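Local coordinates for protein G/U mismatch-specific DNA glycosylase (Deinococcus radiodurans, PDB 2C2Q) that belongs to the uracil-DNA glycosylase superfamily as a mismatch-specific DNA glycosylase, an alpha/beta protein with a central mixed sheet and surrounding helices, at residues V7-T11 against R108-Y113; L17-V21 against S39-Y45; G25-V29 against V180-R184; N48-F53 against T160-H165; P138-Q142 against L154-P158. The protein carries 1 engineered substitution. One frame throughout, in Å; residues are numbered along the deposited sequence.

How the contacts relate
Starting at the N terminus, the first modelled residues fold onto helix 103-113 in contact 1. Contact 2, between 17-21 and 39-45, closes a short loop within that larger one, and D20 joins the two through a salt bridge to K109. Contact 3 sets the start of strand 28-32 against helix 171-188, far along the chain, and so crosses contacts 1 and 2. Contact 4 joins 48-53, which leads into helix 53-59, to 160-165; it falls within the span of contact 3 and also crosses contact 1. Inside the span of contact 4 lies contact 5, the hairpin at the edge of the sheet, its segment 154-158 running almost directly into 160-165.

Contact 1 of 5, residues V7-T11 against R108-Y113; sequences VPDLT and RKVEHY
V7 and H112 meet through a methyl group and a ring. The CG1 methyl of V7 lies over one face of the imidazole, 4.0 Å from the H112 ring centroid and 5° off the ring normal, a CH-pi contact. The other methyl, CG2, stands anti to the V7 backbone N (chi1, measured to CG1, is 80°) and settles 3.7 Å from H112 CB, so the valine straddles the root and the face of one side chain. P8 makes the second group of contacts. P8 CD lies 3.6 Å from R108 NH2, and P8 CG comes within 4.0 Å of K109 CE; the arginine chain bends at chi3, and its guanidinium meets the proline ring at a slant, in van der Waals contact. Polar contact is made through water alone: one molecule bridges P8 O and Y113 OH, lying at the edge of the tyrosine ring, in its plane. The join lies at the surface, where the loop ahead of strand 28-32 covers the last turns of helix 103-113. K109 passes on to a salt bridge with D20 and a hydrogen bond with Y16, while Y113 packs on L22, all on the chain leading to that strand.

Contact 2 of 5, residues L17-V21 against S39-Y45; sequences LVPDV and SARARAY
V18 of the loop ahead of strand 28-32 fits against the C-terminal end of helix 37-42, where R43 closes a Schellman motif. R43 takes a positive phi of 53°, and the amides of R43 and A44 turn back to A40 O and S39 O in the last helical turn. The valine side chain packs against this turn. V18 CB lies 4.1 Å from A44 O. From there CG1, anti to the V18 backbone N (chi1 -171°), reaches the turn itself, 3.6 Å from R43 C, and also comes 3.8 Å from Y45 CE2. The other branch, V18 CG2, rests 3.7 Å from A44 O and close to the backbone of S39 and A40. L17 adds an apolar touch on A40 CB, and a water donates to both L17 O and A40 O, tying the loop to the helix end. Beyond the turn, Y45 runs toward the same loop, its ring also meeting that of Y72; D20 beside it is held by K87, T83 and K109. A hydrogen bond completes the join: Y45 OH donates to P19 O over 2.7 Å, with the donor tilted 33° from the carbonyl plane and the oxygen at the edge of the tyrosine ring.

Contact 3 of 5, residues G25-V29 against V180-R184; sequences GLTLV and VRELR
T27 puts both branches of its side chain to work against the helix segment V180-R184. Its hydroxyl OG1 accepts a hydrogen bond from R184 NH1 over 3.0 Å, with an N-H...O angle of 148°, and lies in the guanidinium plane, only 2° out of it. R184 CG also passes 3.5 Å from T27 OG1. The methyl CG2 meets one carbon each of L183 and V180: L183 CD1 and V180 CG1 are each 4.0 Å from T27 CG2. This division follows from chi1 of -55°, which sets OG1 beside the T27 backbone N and leaves CG2 anti to it, turned to the apolar stripe of the helix. Next along the chain, L28 crosses V180 at about a right angle, and L28 CD2 lies 4.0 Å from V180 CG2. Behind these contacts, a bend at chi3 of the arginine turns NH1 back to the hydroxyl. V180 and L183 are one helical turn apart and thus present the same face. Further out, L62, L176, I117 and A119 gather round L28, and R116 touches L183. The contact therefore lays helix 171-188 over the start of strand 28-32, beside strand 117-120, which it packs against through I117.

Contact 4 of 5, residues N48-F53 against T160-H165; sequences NPENKF and TSPLGH
N51 is the capping residue just ahead of helix 53-59, and the loop it closes meets the segment T160-H165, between strand 153-156 and helix 171-188. The side-chain OD1 of N51 accepts from F53 N over 2.9 Å, with F53 N lying in the plane of the N51 side-chain carbonyl, and takes a second bond from T160 OG1 at 2.7 Å, whose donor is tilted 21° from that plane. The same threonine joins the backbones: K52 N donates to T160 O at 2.9 Å, nearly straight at 170°, so that T160 is engaged through both its hydroxyl and its carbonyl. N51 ND2 meanwhile lies 3.5 Å from S161 CA. Ahead of the cap, N48 OD1 accepts from E50 N in an Asx turn, within a type I turn from N48 to N51. P162 packs into the bend it makes, its CG 3.8 Å from E50 CB. The remaining tie is made by K52, whose chain bends at chi3 and chi4 to carry NZ to H165 ND1 at 2.9 Å; K52 NZ stands 23° out of the H165 ring plane. A water donating to S161 O also receives a weak bond from NZ. F168 packs on K52 and T160, and Y46 stacks on F53. The chemistry implies a polar junction: the cap oxygen N51 OD1 is shared by F53 N and T160 OG1, two donors that fix the rotation of the asparagine amide, while T160 O separately receives K52 N.

Contact 5 of 5, residues P138-Q142 against L154-P158; sequences PYGPQ and LWVLP
P141 and W155 form the apolar centre of a beta hairpin, a non-hydrogen-bonded pair in which the proline ring lies over the face of the indole. P141 CD stands over the six-membered ring of W155, 3.7 Å from its centroid and 5° off the normal, in a CH-pi contact, with CG 3.6 Å from W155 CZ2. A second proline works the same way at the other end: P158 CG lies over the face of Y139, 3.6 Å from the ring centroid, while V156 O sits at the edge of the tyrosine ring, in its plane. On the face opposite P141 and W155, V156 CG2 packs 3.6 Å from Q142 CD, and Q142 CG touches L154 CD2. Helix 171-188 packs on the W155 face through L176 and sets P172 on Y139 and P158, whereas helix 123-130 meets V156 through K123 and A126; K123 also makes a cation-pi contact with Y139. The W155 indole N-H is taken by E153. Moving outward, the strands are joined by G140 and V156, an antiparallel hydrogen-bonded pair: G140 N gives to V156 O over 2.8 Å, straight at 167°. V156 N returns a bond to G140 O, and Q142 N closes the far end on L154 O at 2.7 Å. Beyond it a water bridges Q142 O and L154 N. Q142, bent at chi2, sends NE2 back to P138 O at 2.8 Å and to G140 O at 3.0 Å. V156 N and Q142 NE2 reach G140 O from opposite faces of its carbonyl plane.

Contact 1 of 5, residues V7-T11 against R108-Y113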
# COMPACT_ATOMS: atom_id res chain seq x y z
N VAL A 7 0.32 -4.49 -19.42
CA VAL A 7 0.53 -4.09 -17.97
C VAL A 7 1.88 -3.38 -17.91
O VAL A 7 2.81 -3.80 -18.60
CB VAL A 7 0.44 -5.33 -16.98
CG1 VAL A 7 1.73 -6.18 -16.92
CG2 VAL A 7 0.04 -4.88 -15.58
N PRO A 8 2.02 -2.31 -17.13
CA PRO A 8 3.34 -1.67 -17.02
C PRO A 8 4.37 -2.67 -16.44
O PRO A 8 3.97 -3.62 -15.74
CB PRO A 8 3.10 -0.51 -16.05
CG PRO A 8 1.62 -0.30 -16.00
CD PRO A 8 1.01 -1.63 -16.30
N ASP A 9 5.66 -2.52 -16.75
CA ASP A 9 6.70 -3.24 -16.02
C ASP A 9 6.89 -2.59 -14.64
O ASP A 9 6.27 -1.62 -14.34
CB ASP A 9 8.01 -3.29 -16.80
CG ASP A 9 8.60 -1.90 -17.11
OD1 ASP A 9 8.28 -0.92 -16.48
OD2 ASP A 9 9.40 -1.65 -18.02
N LEU A 10 7.76 -3.15 -13.82
CA LEU A 10 7.87 -2.69 -12.43
C LEU A 10 8.44 -1.26 -12.30
O LEU A 10 8.24 -0.59 -11.26
CB LEU A 10 8.74 -3.67 -11.66
CG LEU A 10 8.14 -5.03 -11.42
CD1 LEU A 10 9.16 -5.96 -10.72
CD2 LEU A 10 6.85 -4.89 -10.55
N THR A 11 9.16 -0.81 -13.33
CA THR A 11 9.75 0.56 -13.30
C THR A 11 8.99 1.55 -14.17
O THR A 11 9.39 2.70 -14.31
CB THR A 11 11.25 0.56 -13.73
OG1 THR A 11 11.33 0.23 -15.14
CG2 THR A 11 12.10 -0.54 -13.03
N ARG A 108 -5.28 -1.69 -13.28
CA ARG A 108 -4.71 -2.66 -14.25
C ARG A 108 -3.72 -3.63 -13.62
O ARG A 108 -3.72 -4.82 -13.93
CB ARG A 108 -4.05 -1.96 -15.41
CG ARG A 108 -5.04 -1.24 -16.29
CD ARG A 108 -4.42 -0.17 -17.24
NE ARG A 108 -3.34 -0.67 -18.09
CZ ARG A 108 -2.11 -0.15 -18.13
NH1 ARG A 108 -1.81 0.91 -17.36
NH2 ARG A 108 -1.18 -0.68 -18.94
N LYS A 109 -2.87 -3.12 -12.73
CA LYS A 109 -1.97 -3.96 -12.00
C LYS A 109 -2.73 -4.97 -11.10
O LYS A 109 -2.31 -6.09 -10.95
CB LYS A 109 -1.01 -3.09 -11.17
CG LYS A 109 -0.04 -2.26 -12.03
CD LYS A 109 0.63 -1.16 -11.17
CE LYS A 109 1.30 -0.18 -12.04
NZ LYS A 109 1.89 0.99 -11.24
N VAL A 110 -3.76 -4.52 -10.40
CA VAL A 110 -4.47 -5.37 -9.48
C VAL A 110 -5.13 -6.53 -10.26
O VAL A 110 -5.14 -7.66 -9.80
CB VAL A 110 -5.50 -4.59 -8.70
CG1 VAL A 110 -6.36 -5.52 -7.86
CG2 VAL A 110 -4.78 -3.61 -7.75
N GLU A 111 -5.63 -6.19 -11.43
CA GLU A 111 -6.34 -7.15 -12.32
C GLU A 111 -5.35 -8.18 -12.81
O GLU A 111 -5.67 -9.35 -12.95
CB GLU A 111 -6.95 -6.42 -13.51
CG GLU A 111 -7.51 -7.38 -14.59
CD GLU A 111 -8.46 -8.45 -14.05
OE1 GLU A 111 -9.28 -8.14 -13.14
OE2 GLU A 111 -8.42 -9.61 -14.53
N HIS A 112 -4.15 -7.71 -13.15
CA HIS A 112 -3.09 -8.58 -13.62
C HIS A 112 -2.53 -9.49 -12.54
O HIS A 112 -2.51 -10.73 -12.69
CB HIS A 112 -1.99 -7.75 -14.33
CG HIS A 112 -0.84 -8.60 -14.77
ND1 HIS A 112 -0.89 -9.37 -15.92
CD2 HIS A 112 0.33 -8.89 -14.17
CE1 HIS A 112 0.24 -10.06 -16.03
NE2 HIS A 112 1.00 -9.78 -14.99
N TYR A 113 -2.10 -8.92 -11.40
CA TYR A 113 -1.41 -9.69 -10.36
C TYR A 113 -2.35 -10.39 -9.35
O TYR A 113 -1.92 -11.31 -8.66
CB TYR A 113 -0.50 -8.73 -9.60
CG TYR A 113 0.63 -8.24 -10.45
CD1 TYR A 113 1.67 -9.12 -10.82
CD2 TYR A 113 0.71 -6.89 -10.86
CE1 TYR A 113 2.73 -8.67 -11.60
CE2 TYR A 113 1.78 -6.45 -11.64
CZ TYR A 113 2.77 -7.33 -11.98
OH TYR A 113 3.86 -6.93 -12.75
O HOH W 1 3.74 -4.44 -13.39

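Contact 2 of 5, residues L17-V21 against S39-Y45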
# COMPACT_ATOMS: atom_id res chain seq x y z
N LEU A 17 9.53 6.73 -10.12
CA LEU A 17 10.57 7.26 -9.25
C LEU A 17 11.16 6.13 -8.41
O LEU A 17 12.36 6.10 -8.16
CB LEU A 17 10.05 8.40 -8.35
CG LEU A 17 9.34 9.60 -9.05
CD1 LEU A 17 8.98 10.61 -8.05
CD2 LEU A 17 10.25 10.18 -10.16
N VAL A 18 10.32 5.15 -8.00
CA VAL A 18 10.74 3.99 -7.25
C VAL A 18 9.97 2.77 -7.85
O VAL A 18 8.81 2.98 -8.21
CB VAL A 18 10.37 4.09 -5.77
CG1 VAL A 18 11.06 2.94 -5.03
CG2 VAL A 18 10.88 5.48 -5.21
N PRO A 19 10.62 1.63 -8.08
CA PRO A 19 9.94 0.45 -8.66
C PRO A 19 8.73 0.01 -7.81
O PRO A 19 8.74 0.13 -6.57
CB PRO A 19 11.00 -0.65 -8.62
CG PRO A 19 12.30 0.08 -8.74
CD PRO A 19 12.06 1.32 -7.85
N ASP A 20 7.70 -0.42 -8.49
CA ASP A 20 6.70 -1.34 -7.88
C ASP A 20 7.31 -2.63 -7.36
O ASP A 20 8.38 -3.08 -7.84
CB ASP A 20 5.64 -1.66 -8.88
CG ASP A 20 4.70 -0.51 -9.05
OD1 ASP A 20 4.64 0.44 -8.17
OD2 ASP A 20 3.99 -0.46 -10.07
N VAL A 21 6.69 -3.22 -6.32
CA VAL A 21 7.03 -4.56 -5.90
C VAL A 21 5.77 -5.39 -6.10
O VAL A 21 4.83 -5.36 -5.26
CB VAL A 21 7.49 -4.58 -4.41
CG1 VAL A 21 7.81 -5.98 -3.91
CG2 VAL A 21 8.65 -3.58 -4.21
N SER A 39 11.62 9.42 0.41
CA SER A 39 11.44 8.08 -0.21
C SER A 39 11.94 8.05 -1.68
O SER A 39 12.64 7.14 -2.07
CB SER A 39 9.99 7.65 -0.11
OG SER A 39 9.67 7.44 1.29
N ALA A 40 11.58 9.07 -2.42
CA ALA A 40 11.99 9.20 -3.84
C ALA A 40 13.52 9.30 -3.94
O ALA A 40 14.14 8.64 -4.75
CB ALA A 40 11.35 10.38 -4.45
N ARG A 41 14.13 10.16 -3.11
CA ARG A 41 15.59 10.28 -3.10
C ARG A 41 16.30 9.03 -2.70
O ARG A 41 17.29 8.68 -3.34
CB ARG A 41 16.02 11.45 -2.24
CG ARG A 41 15.58 12.73 -2.87
CD ARG A 41 16.26 13.94 -2.30
NE ARG A 41 16.18 13.96 -0.83
CZ ARG A 41 15.13 14.40 -0.15
NH1 ARG A 41 14.04 14.85 -0.77
NH2 ARG A 41 15.18 14.40 1.17
N ALA A 42 15.78 8.31 -1.69
CA ALA A 42 16.33 7.03 -1.27
C ALA A 42 15.97 5.88 -2.26
O ALA A 42 16.51 4.80 -2.11
CB ALA A 42 15.82 6.68 0.12
N ARG A 43 15.07 6.12 -3.22
CA ARG A 43 14.57 5.07 -4.10
C ARG A 43 14.05 3.91 -3.21
O ARG A 43 14.43 2.76 -3.37
CB ARG A 43 15.67 4.56 -5.09
CG ARG A 43 15.90 5.62 -6.21
CD ARG A 43 16.90 5.12 -7.24
NE ARG A 43 17.49 6.20 -8.03
CZ ARG A 43 18.54 6.06 -8.86
NH1 ARG A 43 19.13 4.88 -9.03
NH2 ARG A 43 19.00 7.11 -9.53
N ALA A 44 13.18 4.23 -2.26
CA ALA A 44 12.63 3.20 -1.35
C ALA A 44 11.17 3.60 -1.00
O ALA A 44 10.58 4.50 -1.65
CB ALA A 44 13.54 3.07 -0.08
N TYR A 45 10.58 2.94 0.02
CA TYR A 45 9.21 3.26 0.45
C TYR A 45 9.27 3.65 1.90
O TYR A 45 10.06 3.04 2.62
CB TYR A 45 8.29 2.05 0.29
CG TYR A 45 7.84 1.78 -1.15
CD1 TYR A 45 6.55 2.14 -1.60
CD2 TYR A 45 8.74 1.19 -2.06
CE1 TYR A 45 6.15 1.85 -2.96
CE2 TYR A 45 8.35 0.93 -3.38
CZ TYR A 45 7.05 1.27 -3.81
OH TYR A 45 6.66 0.98 -5.12
O HOH W 2 13.62 8.43 -7.50

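Contact 3 of 5, residues G25-V29 against V180-R184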
# COMPACT_ATOMS: atom_id res chain seq x y z
N GLY A 25 0.31 -14.00 -7.09
CA GLY A 25 0.28 -14.84 -5.86
C GLY A 25 0.53 -14.15 -4.53
O GLY A 25 0.80 -14.81 -3.51
N LEU A 26 0.52 -12.81 -4.50
CA LEU A 26 0.79 -12.11 -3.25
C LEU A 26 -0.45 -12.12 -2.37
O LEU A 26 -1.54 -12.07 -2.88
CB LEU A 26 1.20 -10.65 -3.47
CG LEU A 26 2.63 -10.46 -4.09
CD1 LEU A 26 2.66 -8.97 -4.54
CD2 LEU A 26 3.70 -10.72 -3.14
N THR A 27 -0.19 -12.17 -1.08
CA THR A 27 -1.27 -12.04 -0.08
C THR A 27 -1.78 -10.59 0.05
O THR A 27 -3.01 -10.33 0.20
CB THR A 27 -0.83 -12.61 1.28
OG1 THR A 27 -0.39 -13.99 1.12
CG2 THR A 27 -2.07 -12.72 2.17
N LEU A 28 -0.89 -9.62 -0.01
CA LEU A 28 -1.26 -8.29 0.36
C LEU A 28 -0.39 -7.30 -0.42
O LEU A 28 0.83 -7.40 -0.36
CB LEU A 28 -1.00 -8.09 1.86
CG LEU A 28 -0.95 -6.61 2.41
CD1 LEU A 28 -2.32 -5.93 2.19
CD2 LEU A 28 -0.54 -6.58 3.89
N VAL A 29 -1.03 -6.36 -1.09
CA VAL A 29 -0.29 -5.21 -1.63
C VAL A 29 -0.73 -3.94 -0.89
O VAL A 29 -1.93 -3.62 -0.85
CB VAL A 29 -0.57 -5.08 -3.13
CG1 VAL A 29 -0.02 -3.75 -3.71
CG2 VAL A 29 -0.06 -6.33 -3.91
N VAL A 180 -3.91 -11.54 7.16
CA VAL A 180 -2.82 -12.10 6.35
C VAL A 180 -2.34 -13.44 6.95
O VAL A 180 -2.17 -14.44 6.21
CB VAL A 180 -1.65 -11.07 6.18
CG1 VAL A 180 -0.37 -11.74 5.67
CG2 VAL A 180 -2.10 -9.96 5.29
N ARG A 181 -2.12 -13.46 8.27
CA ARG A 181 -1.81 -14.71 8.99
C ARG A 181 -2.85 -15.80 8.70
O ARG A 181 -2.52 -16.95 8.43
CB ARG A 181 -1.83 -14.37 10.48
CG ARG A 181 -1.18 -15.35 11.44
CD ARG A 181 -0.75 -14.62 12.76
NE ARG A 181 0.14 -13.48 12.45
CZ ARG A 181 -0.12 -12.17 12.64
NH1 ARG A 181 -1.26 -11.71 13.19
NH2 ARG A 181 0.80 -11.27 12.26
N GLU A 182 -4.12 -15.43 8.76
CA GLU A 182 -5.25 -16.33 8.54
C GLU A 182 -5.27 -16.87 7.10
O GLU A 182 -5.59 -18.04 6.85
CB GLU A 182 -6.51 -15.52 8.78
CG GLU A 182 -7.83 -16.20 8.49
CD GLU A 182 -9.02 -15.34 8.91
OE1 GLU A 182 -9.85 -15.83 9.74
OE2 GLU A 182 -9.17 -14.20 8.44
N LEU A 183 -4.97 -16.01 6.14
CA LEU A 183 -4.93 -16.46 4.74
C LEU A 183 -3.75 -17.39 4.50
O LEU A 183 -3.91 -18.44 3.89
CB LEU A 183 -4.86 -15.26 3.79
CG LEU A 183 -6.18 -14.58 3.51
CD1 LEU A 183 -5.94 -13.19 2.88
CD2 LEU A 183 -7.12 -15.46 2.63
N ARG A 184 -2.56 -16.99 4.94
CA ARG A 184 -1.34 -17.75 4.72
C ARG A 184 -1.43 -19.08 5.50
O ARG A 184 -0.82 -20.07 5.12
CB ARG A 184 -0.09 -16.93 5.09
CG ARG A 184 0.09 -15.68 4.19
CD ARG A 184 1.37 -14.89 4.44
NE ARG A 184 2.58 -15.58 4.00
CZ ARG A 184 2.92 -15.81 2.72
NH1 ARG A 184 2.13 -15.44 1.69
NH2 ARG A 184 4.07 -16.43 2.48

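Contact 4 of 5, residues N48-F53 against T160-H165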
# COMPACT_ATOMS: atom_id res chain seq x y z
N ASN A 48 10.99 8.16 5.31
CA ASN A 48 11.06 9.21 6.34
C ASN A 48 11.17 8.48 7.66
O ASN A 48 10.36 7.62 7.99
CB ASN A 48 9.83 10.10 6.30
CG ASN A 48 9.83 11.15 7.40
OD1 ASN A 48 10.30 10.89 8.51
ND2 ASN A 48 9.32 12.32 7.10
N PRO A 49 12.24 8.76 8.39
CA PRO A 49 12.54 7.96 9.57
C PRO A 49 11.45 8.07 10.66
O PRO A 49 11.40 7.21 11.51
CB PRO A 49 13.84 8.57 10.10
CG PRO A 49 14.41 9.33 8.95
CD PRO A 49 13.23 9.82 8.13
N GLU A 50 10.60 9.10 10.63
CA GLU A 50 9.48 9.25 11.60
C GLU A 50 8.16 8.62 11.08
O GLU A 50 7.12 8.66 11.77
CB GLU A 50 9.25 10.72 11.92
CG GLU A 50 10.47 11.35 12.58
CD GLU A 50 10.20 12.77 13.03
OE1 GLU A 50 9.93 13.63 12.15
OE2 GLU A 50 10.24 13.02 14.26
N ASN A 51 8.17 8.13 9.83
CA ASN A 51 7.02 7.44 9.30
C ASN A 51 6.95 6.08 10.00
O ASN A 51 7.96 5.39 10.06
CB ASN A 51 7.13 7.25 7.75
CG ASN A 51 5.82 6.75 7.18
OD1 ASN A 51 5.38 5.65 7.53
ND2 ASN A 51 5.15 7.56 6.35
N LYS A 52 5.77 5.70 10.52
CA LYS A 52 5.64 4.48 11.37
C LYS A 52 5.45 3.18 10.56
O LYS A 52 5.29 2.11 11.13
CB LYS A 52 4.39 4.58 12.31
CG LYS A 52 4.36 5.81 13.17
CD LYS A 52 3.18 5.71 14.21
CE LYS A 52 2.17 6.77 13.86
NZ LYS A 52 2.70 8.12 14.11
N PHE A 53 5.47 3.25 9.20
CA PHE A 53 5.11 2.08 8.42
C PHE A 53 5.95 0.82 8.75
O PHE A 53 5.35 -0.25 9.00
CB PHE A 53 5.32 2.43 6.94
CG PHE A 53 4.94 1.31 5.99
CD1 PHE A 53 3.64 1.11 5.57
CD2 PHE A 53 5.96 0.50 5.43
CE1 PHE A 53 3.33 0.08 4.64
CE2 PHE A 53 5.64 -0.52 4.53
CZ PHE A 53 4.36 -0.73 4.15
N THR A 160 0.50 6.20 8.41
CA THR A 160 1.64 6.11 9.29
C THR A 160 2.53 7.35 9.17
O THR A 160 3.60 7.39 9.73
CB THR A 160 2.45 4.84 8.99
OG1 THR A 160 2.79 4.85 7.58
CG2 THR A 160 1.60 3.56 9.22
N SER A 161 2.08 8.35 8.39
CA SER A 161 2.87 9.55 8.20
C SER A 161 2.91 10.37 9.50
O SER A 161 1.96 10.29 10.29
CB SER A 161 2.31 10.29 7.00
OG SER A 161 1.90 11.56 7.41
N PRO A 162 4.02 11.09 9.74
CA PRO A 162 4.23 11.78 11.03
C PRO A 162 3.11 12.77 11.34
O PRO A 162 2.69 12.83 12.51
CB PRO A 162 5.60 12.47 10.85
CG PRO A 162 6.26 11.76 9.77
CD PRO A 162 5.18 11.25 8.83
N LEU A 163 2.61 13.45 10.32
CA LEU A 163 1.45 14.35 10.38
C LEU A 163 0.14 13.67 10.85
O LEU A 163 -0.93 14.32 10.87
CB LEU A 163 1.18 14.93 8.97
CG LEU A 163 1.89 16.18 8.41
CD1 LEU A 163 2.41 15.88 7.01
CD2 LEU A 163 0.98 17.43 8.37
N GLY A 164 0.20 12.37 11.17
CA GLY A 164 -1.02 11.64 11.50
C GLY A 164 -0.93 10.88 12.81
O GLY A 164 -1.80 10.08 13.08
N HIS A 165 0.12 11.14 13.59
CA HIS A 165 0.45 10.41 14.85
C HIS A 165 -0.79 10.39 15.79
O HIS A 165 -1.11 9.36 16.40
CB HIS A 165 1.70 11.06 15.48
CG HIS A 165 2.18 10.40 16.74
ND1 HIS A 165 3.09 9.36 16.74
CD2 HIS A 165 1.93 10.67 18.05
CE1 HIS A 165 3.35 9.00 17.99
NE2 HIS A 165 2.66 9.78 18.80
O HOH W 3 0.62 8.51 11.76

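Contact 5 of 5, residues P138-Q142 against L154-P158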
# COMPACT_ATOMS: atom_id res chain seq x y z
N PRO A 138 -14.51 4.18 6.15
CA PRO A 138 -14.07 3.62 7.43
C PRO A 138 -12.69 2.96 7.25
O PRO A 138 -12.33 2.63 6.13
CB PRO A 138 -15.15 2.58 7.74
CG PRO A 138 -15.57 2.09 6.37
CD PRO A 138 -15.55 3.34 5.52
N TYR A 139 -11.95 2.79 8.34
CA TYR A 139 -10.75 1.98 8.37
C TYR A 139 -11.12 0.49 8.41
O TYR A 139 -12.16 0.11 8.97
CB TYR A 139 -9.95 2.33 9.61
CG TYR A 139 -9.33 3.71 9.54
CD1 TYR A 139 -8.49 4.05 8.49
CD2 TYR A 139 -9.62 4.69 10.50
CE1 TYR A 139 -7.91 5.31 8.40
CE2 TYR A 139 -9.04 5.96 10.43
CZ TYR A 139 -8.17 6.25 9.37
OH TYR A 139 -7.58 7.48 9.26
N GLY A 140 -10.26 -0.36 7.86
CA GLY A 140 -10.52 -1.81 7.82
C GLY A 140 -11.03 -2.28 6.47
O GLY A 140 -10.96 -1.56 5.45
N PRO A 141 -11.59 -3.50 6.43
CA PRO A 141 -12.04 -4.04 5.18
C PRO A 141 -13.14 -3.22 4.67
O PRO A 141 -13.94 -2.70 5.46
CB PRO A 141 -12.57 -5.45 5.51
CG PRO A 141 -12.23 -5.70 6.84
CD PRO A 141 -11.82 -4.41 7.56
N GLN A 142 -13.19 -3.07 3.37
CA GLN A 142 -14.26 -2.34 2.75
C GLN A 142 -15.26 -3.34 2.18
O GLN A 142 -14.89 -4.46 1.86
CB GLN A 142 -13.71 -1.46 1.66
CG GLN A 142 -12.57 -0.55 2.15
CD GLN A 142 -13.08 0.59 3.06
OE1 GLN A 142 -13.85 1.46 2.62
NE2 GLN A 142 -12.66 0.58 4.31
N LEU A 154 -10.36 -5.32 -0.12
CA LEU A 154 -9.84 -3.93 -0.18
C LEU A 154 -9.92 -3.37 1.23
O LEU A 154 -10.92 -3.53 1.94
CB LEU A 154 -10.69 -3.15 -1.14
CG LEU A 154 -10.32 -1.84 -1.86
CD1 LEU A 154 -11.35 -1.72 -2.95
CD2 LEU A 154 -10.34 -0.62 -0.93
N TRP A 155 -8.85 -2.70 1.67
CA TRP A 155 -8.75 -2.27 3.06
C TRP A 155 -8.27 -0.84 3.02
O TRP A 155 -7.59 -0.42 2.05
CB TRP A 155 -7.70 -3.11 3.83
CG TRP A 155 -8.21 -4.49 4.33
CD1 TRP A 155 -8.72 -5.52 3.58
CD2 TRP A 155 -8.23 -4.95 5.69
NE1 TRP A 155 -9.03 -6.60 4.37
CE2 TRP A 155 -8.76 -6.28 5.68
CE3 TRP A 155 -7.87 -4.38 6.92
CZ2 TRP A 155 -8.93 -7.04 6.86
CZ3 TRP A 155 -8.03 -5.14 8.10
CH2 TRP A 155 -8.59 -6.46 8.05
N VAL A 156 -8.61 -0.11 4.08
CA VAL A 156 -8.17 1.29 4.20
C VAL A 156 -7.55 1.43 5.57
O VAL A 156 -8.10 0.93 6.56
CB VAL A 156 -9.32 2.29 3.97
CG1 VAL A 156 -8.88 3.74 4.25
CG2 VAL A 156 -9.87 2.22 2.51
N LEU A 157 -6.34 2.01 5.63
CA LEU A 157 -5.60 1.99 6.87
C LEU A 157 -5.26 3.40 7.31
O LEU A 157 -5.16 4.26 6.47
CB LEU A 157 -4.29 1.19 6.78
CG LEU A 157 -4.47 -0.26 6.26
CD1 LEU A 157 -3.04 -0.84 5.88
CD2 LEU A 157 -5.10 -1.13 7.27
N PRO A 158 -5.13 3.63 8.64
CA PRO A 158 -4.72 4.96 9.15
C PRO A 158 -3.31 5.25 8.67
O PRO A 158 -2.43 4.41 8.80
CB PRO A 158 -4.76 4.78 10.68
CG PRO A 158 -5.77 3.64 10.92
CD PRO A 158 -5.39 2.68 9.74
O HOH W 4 -13.15 -5.79 0.08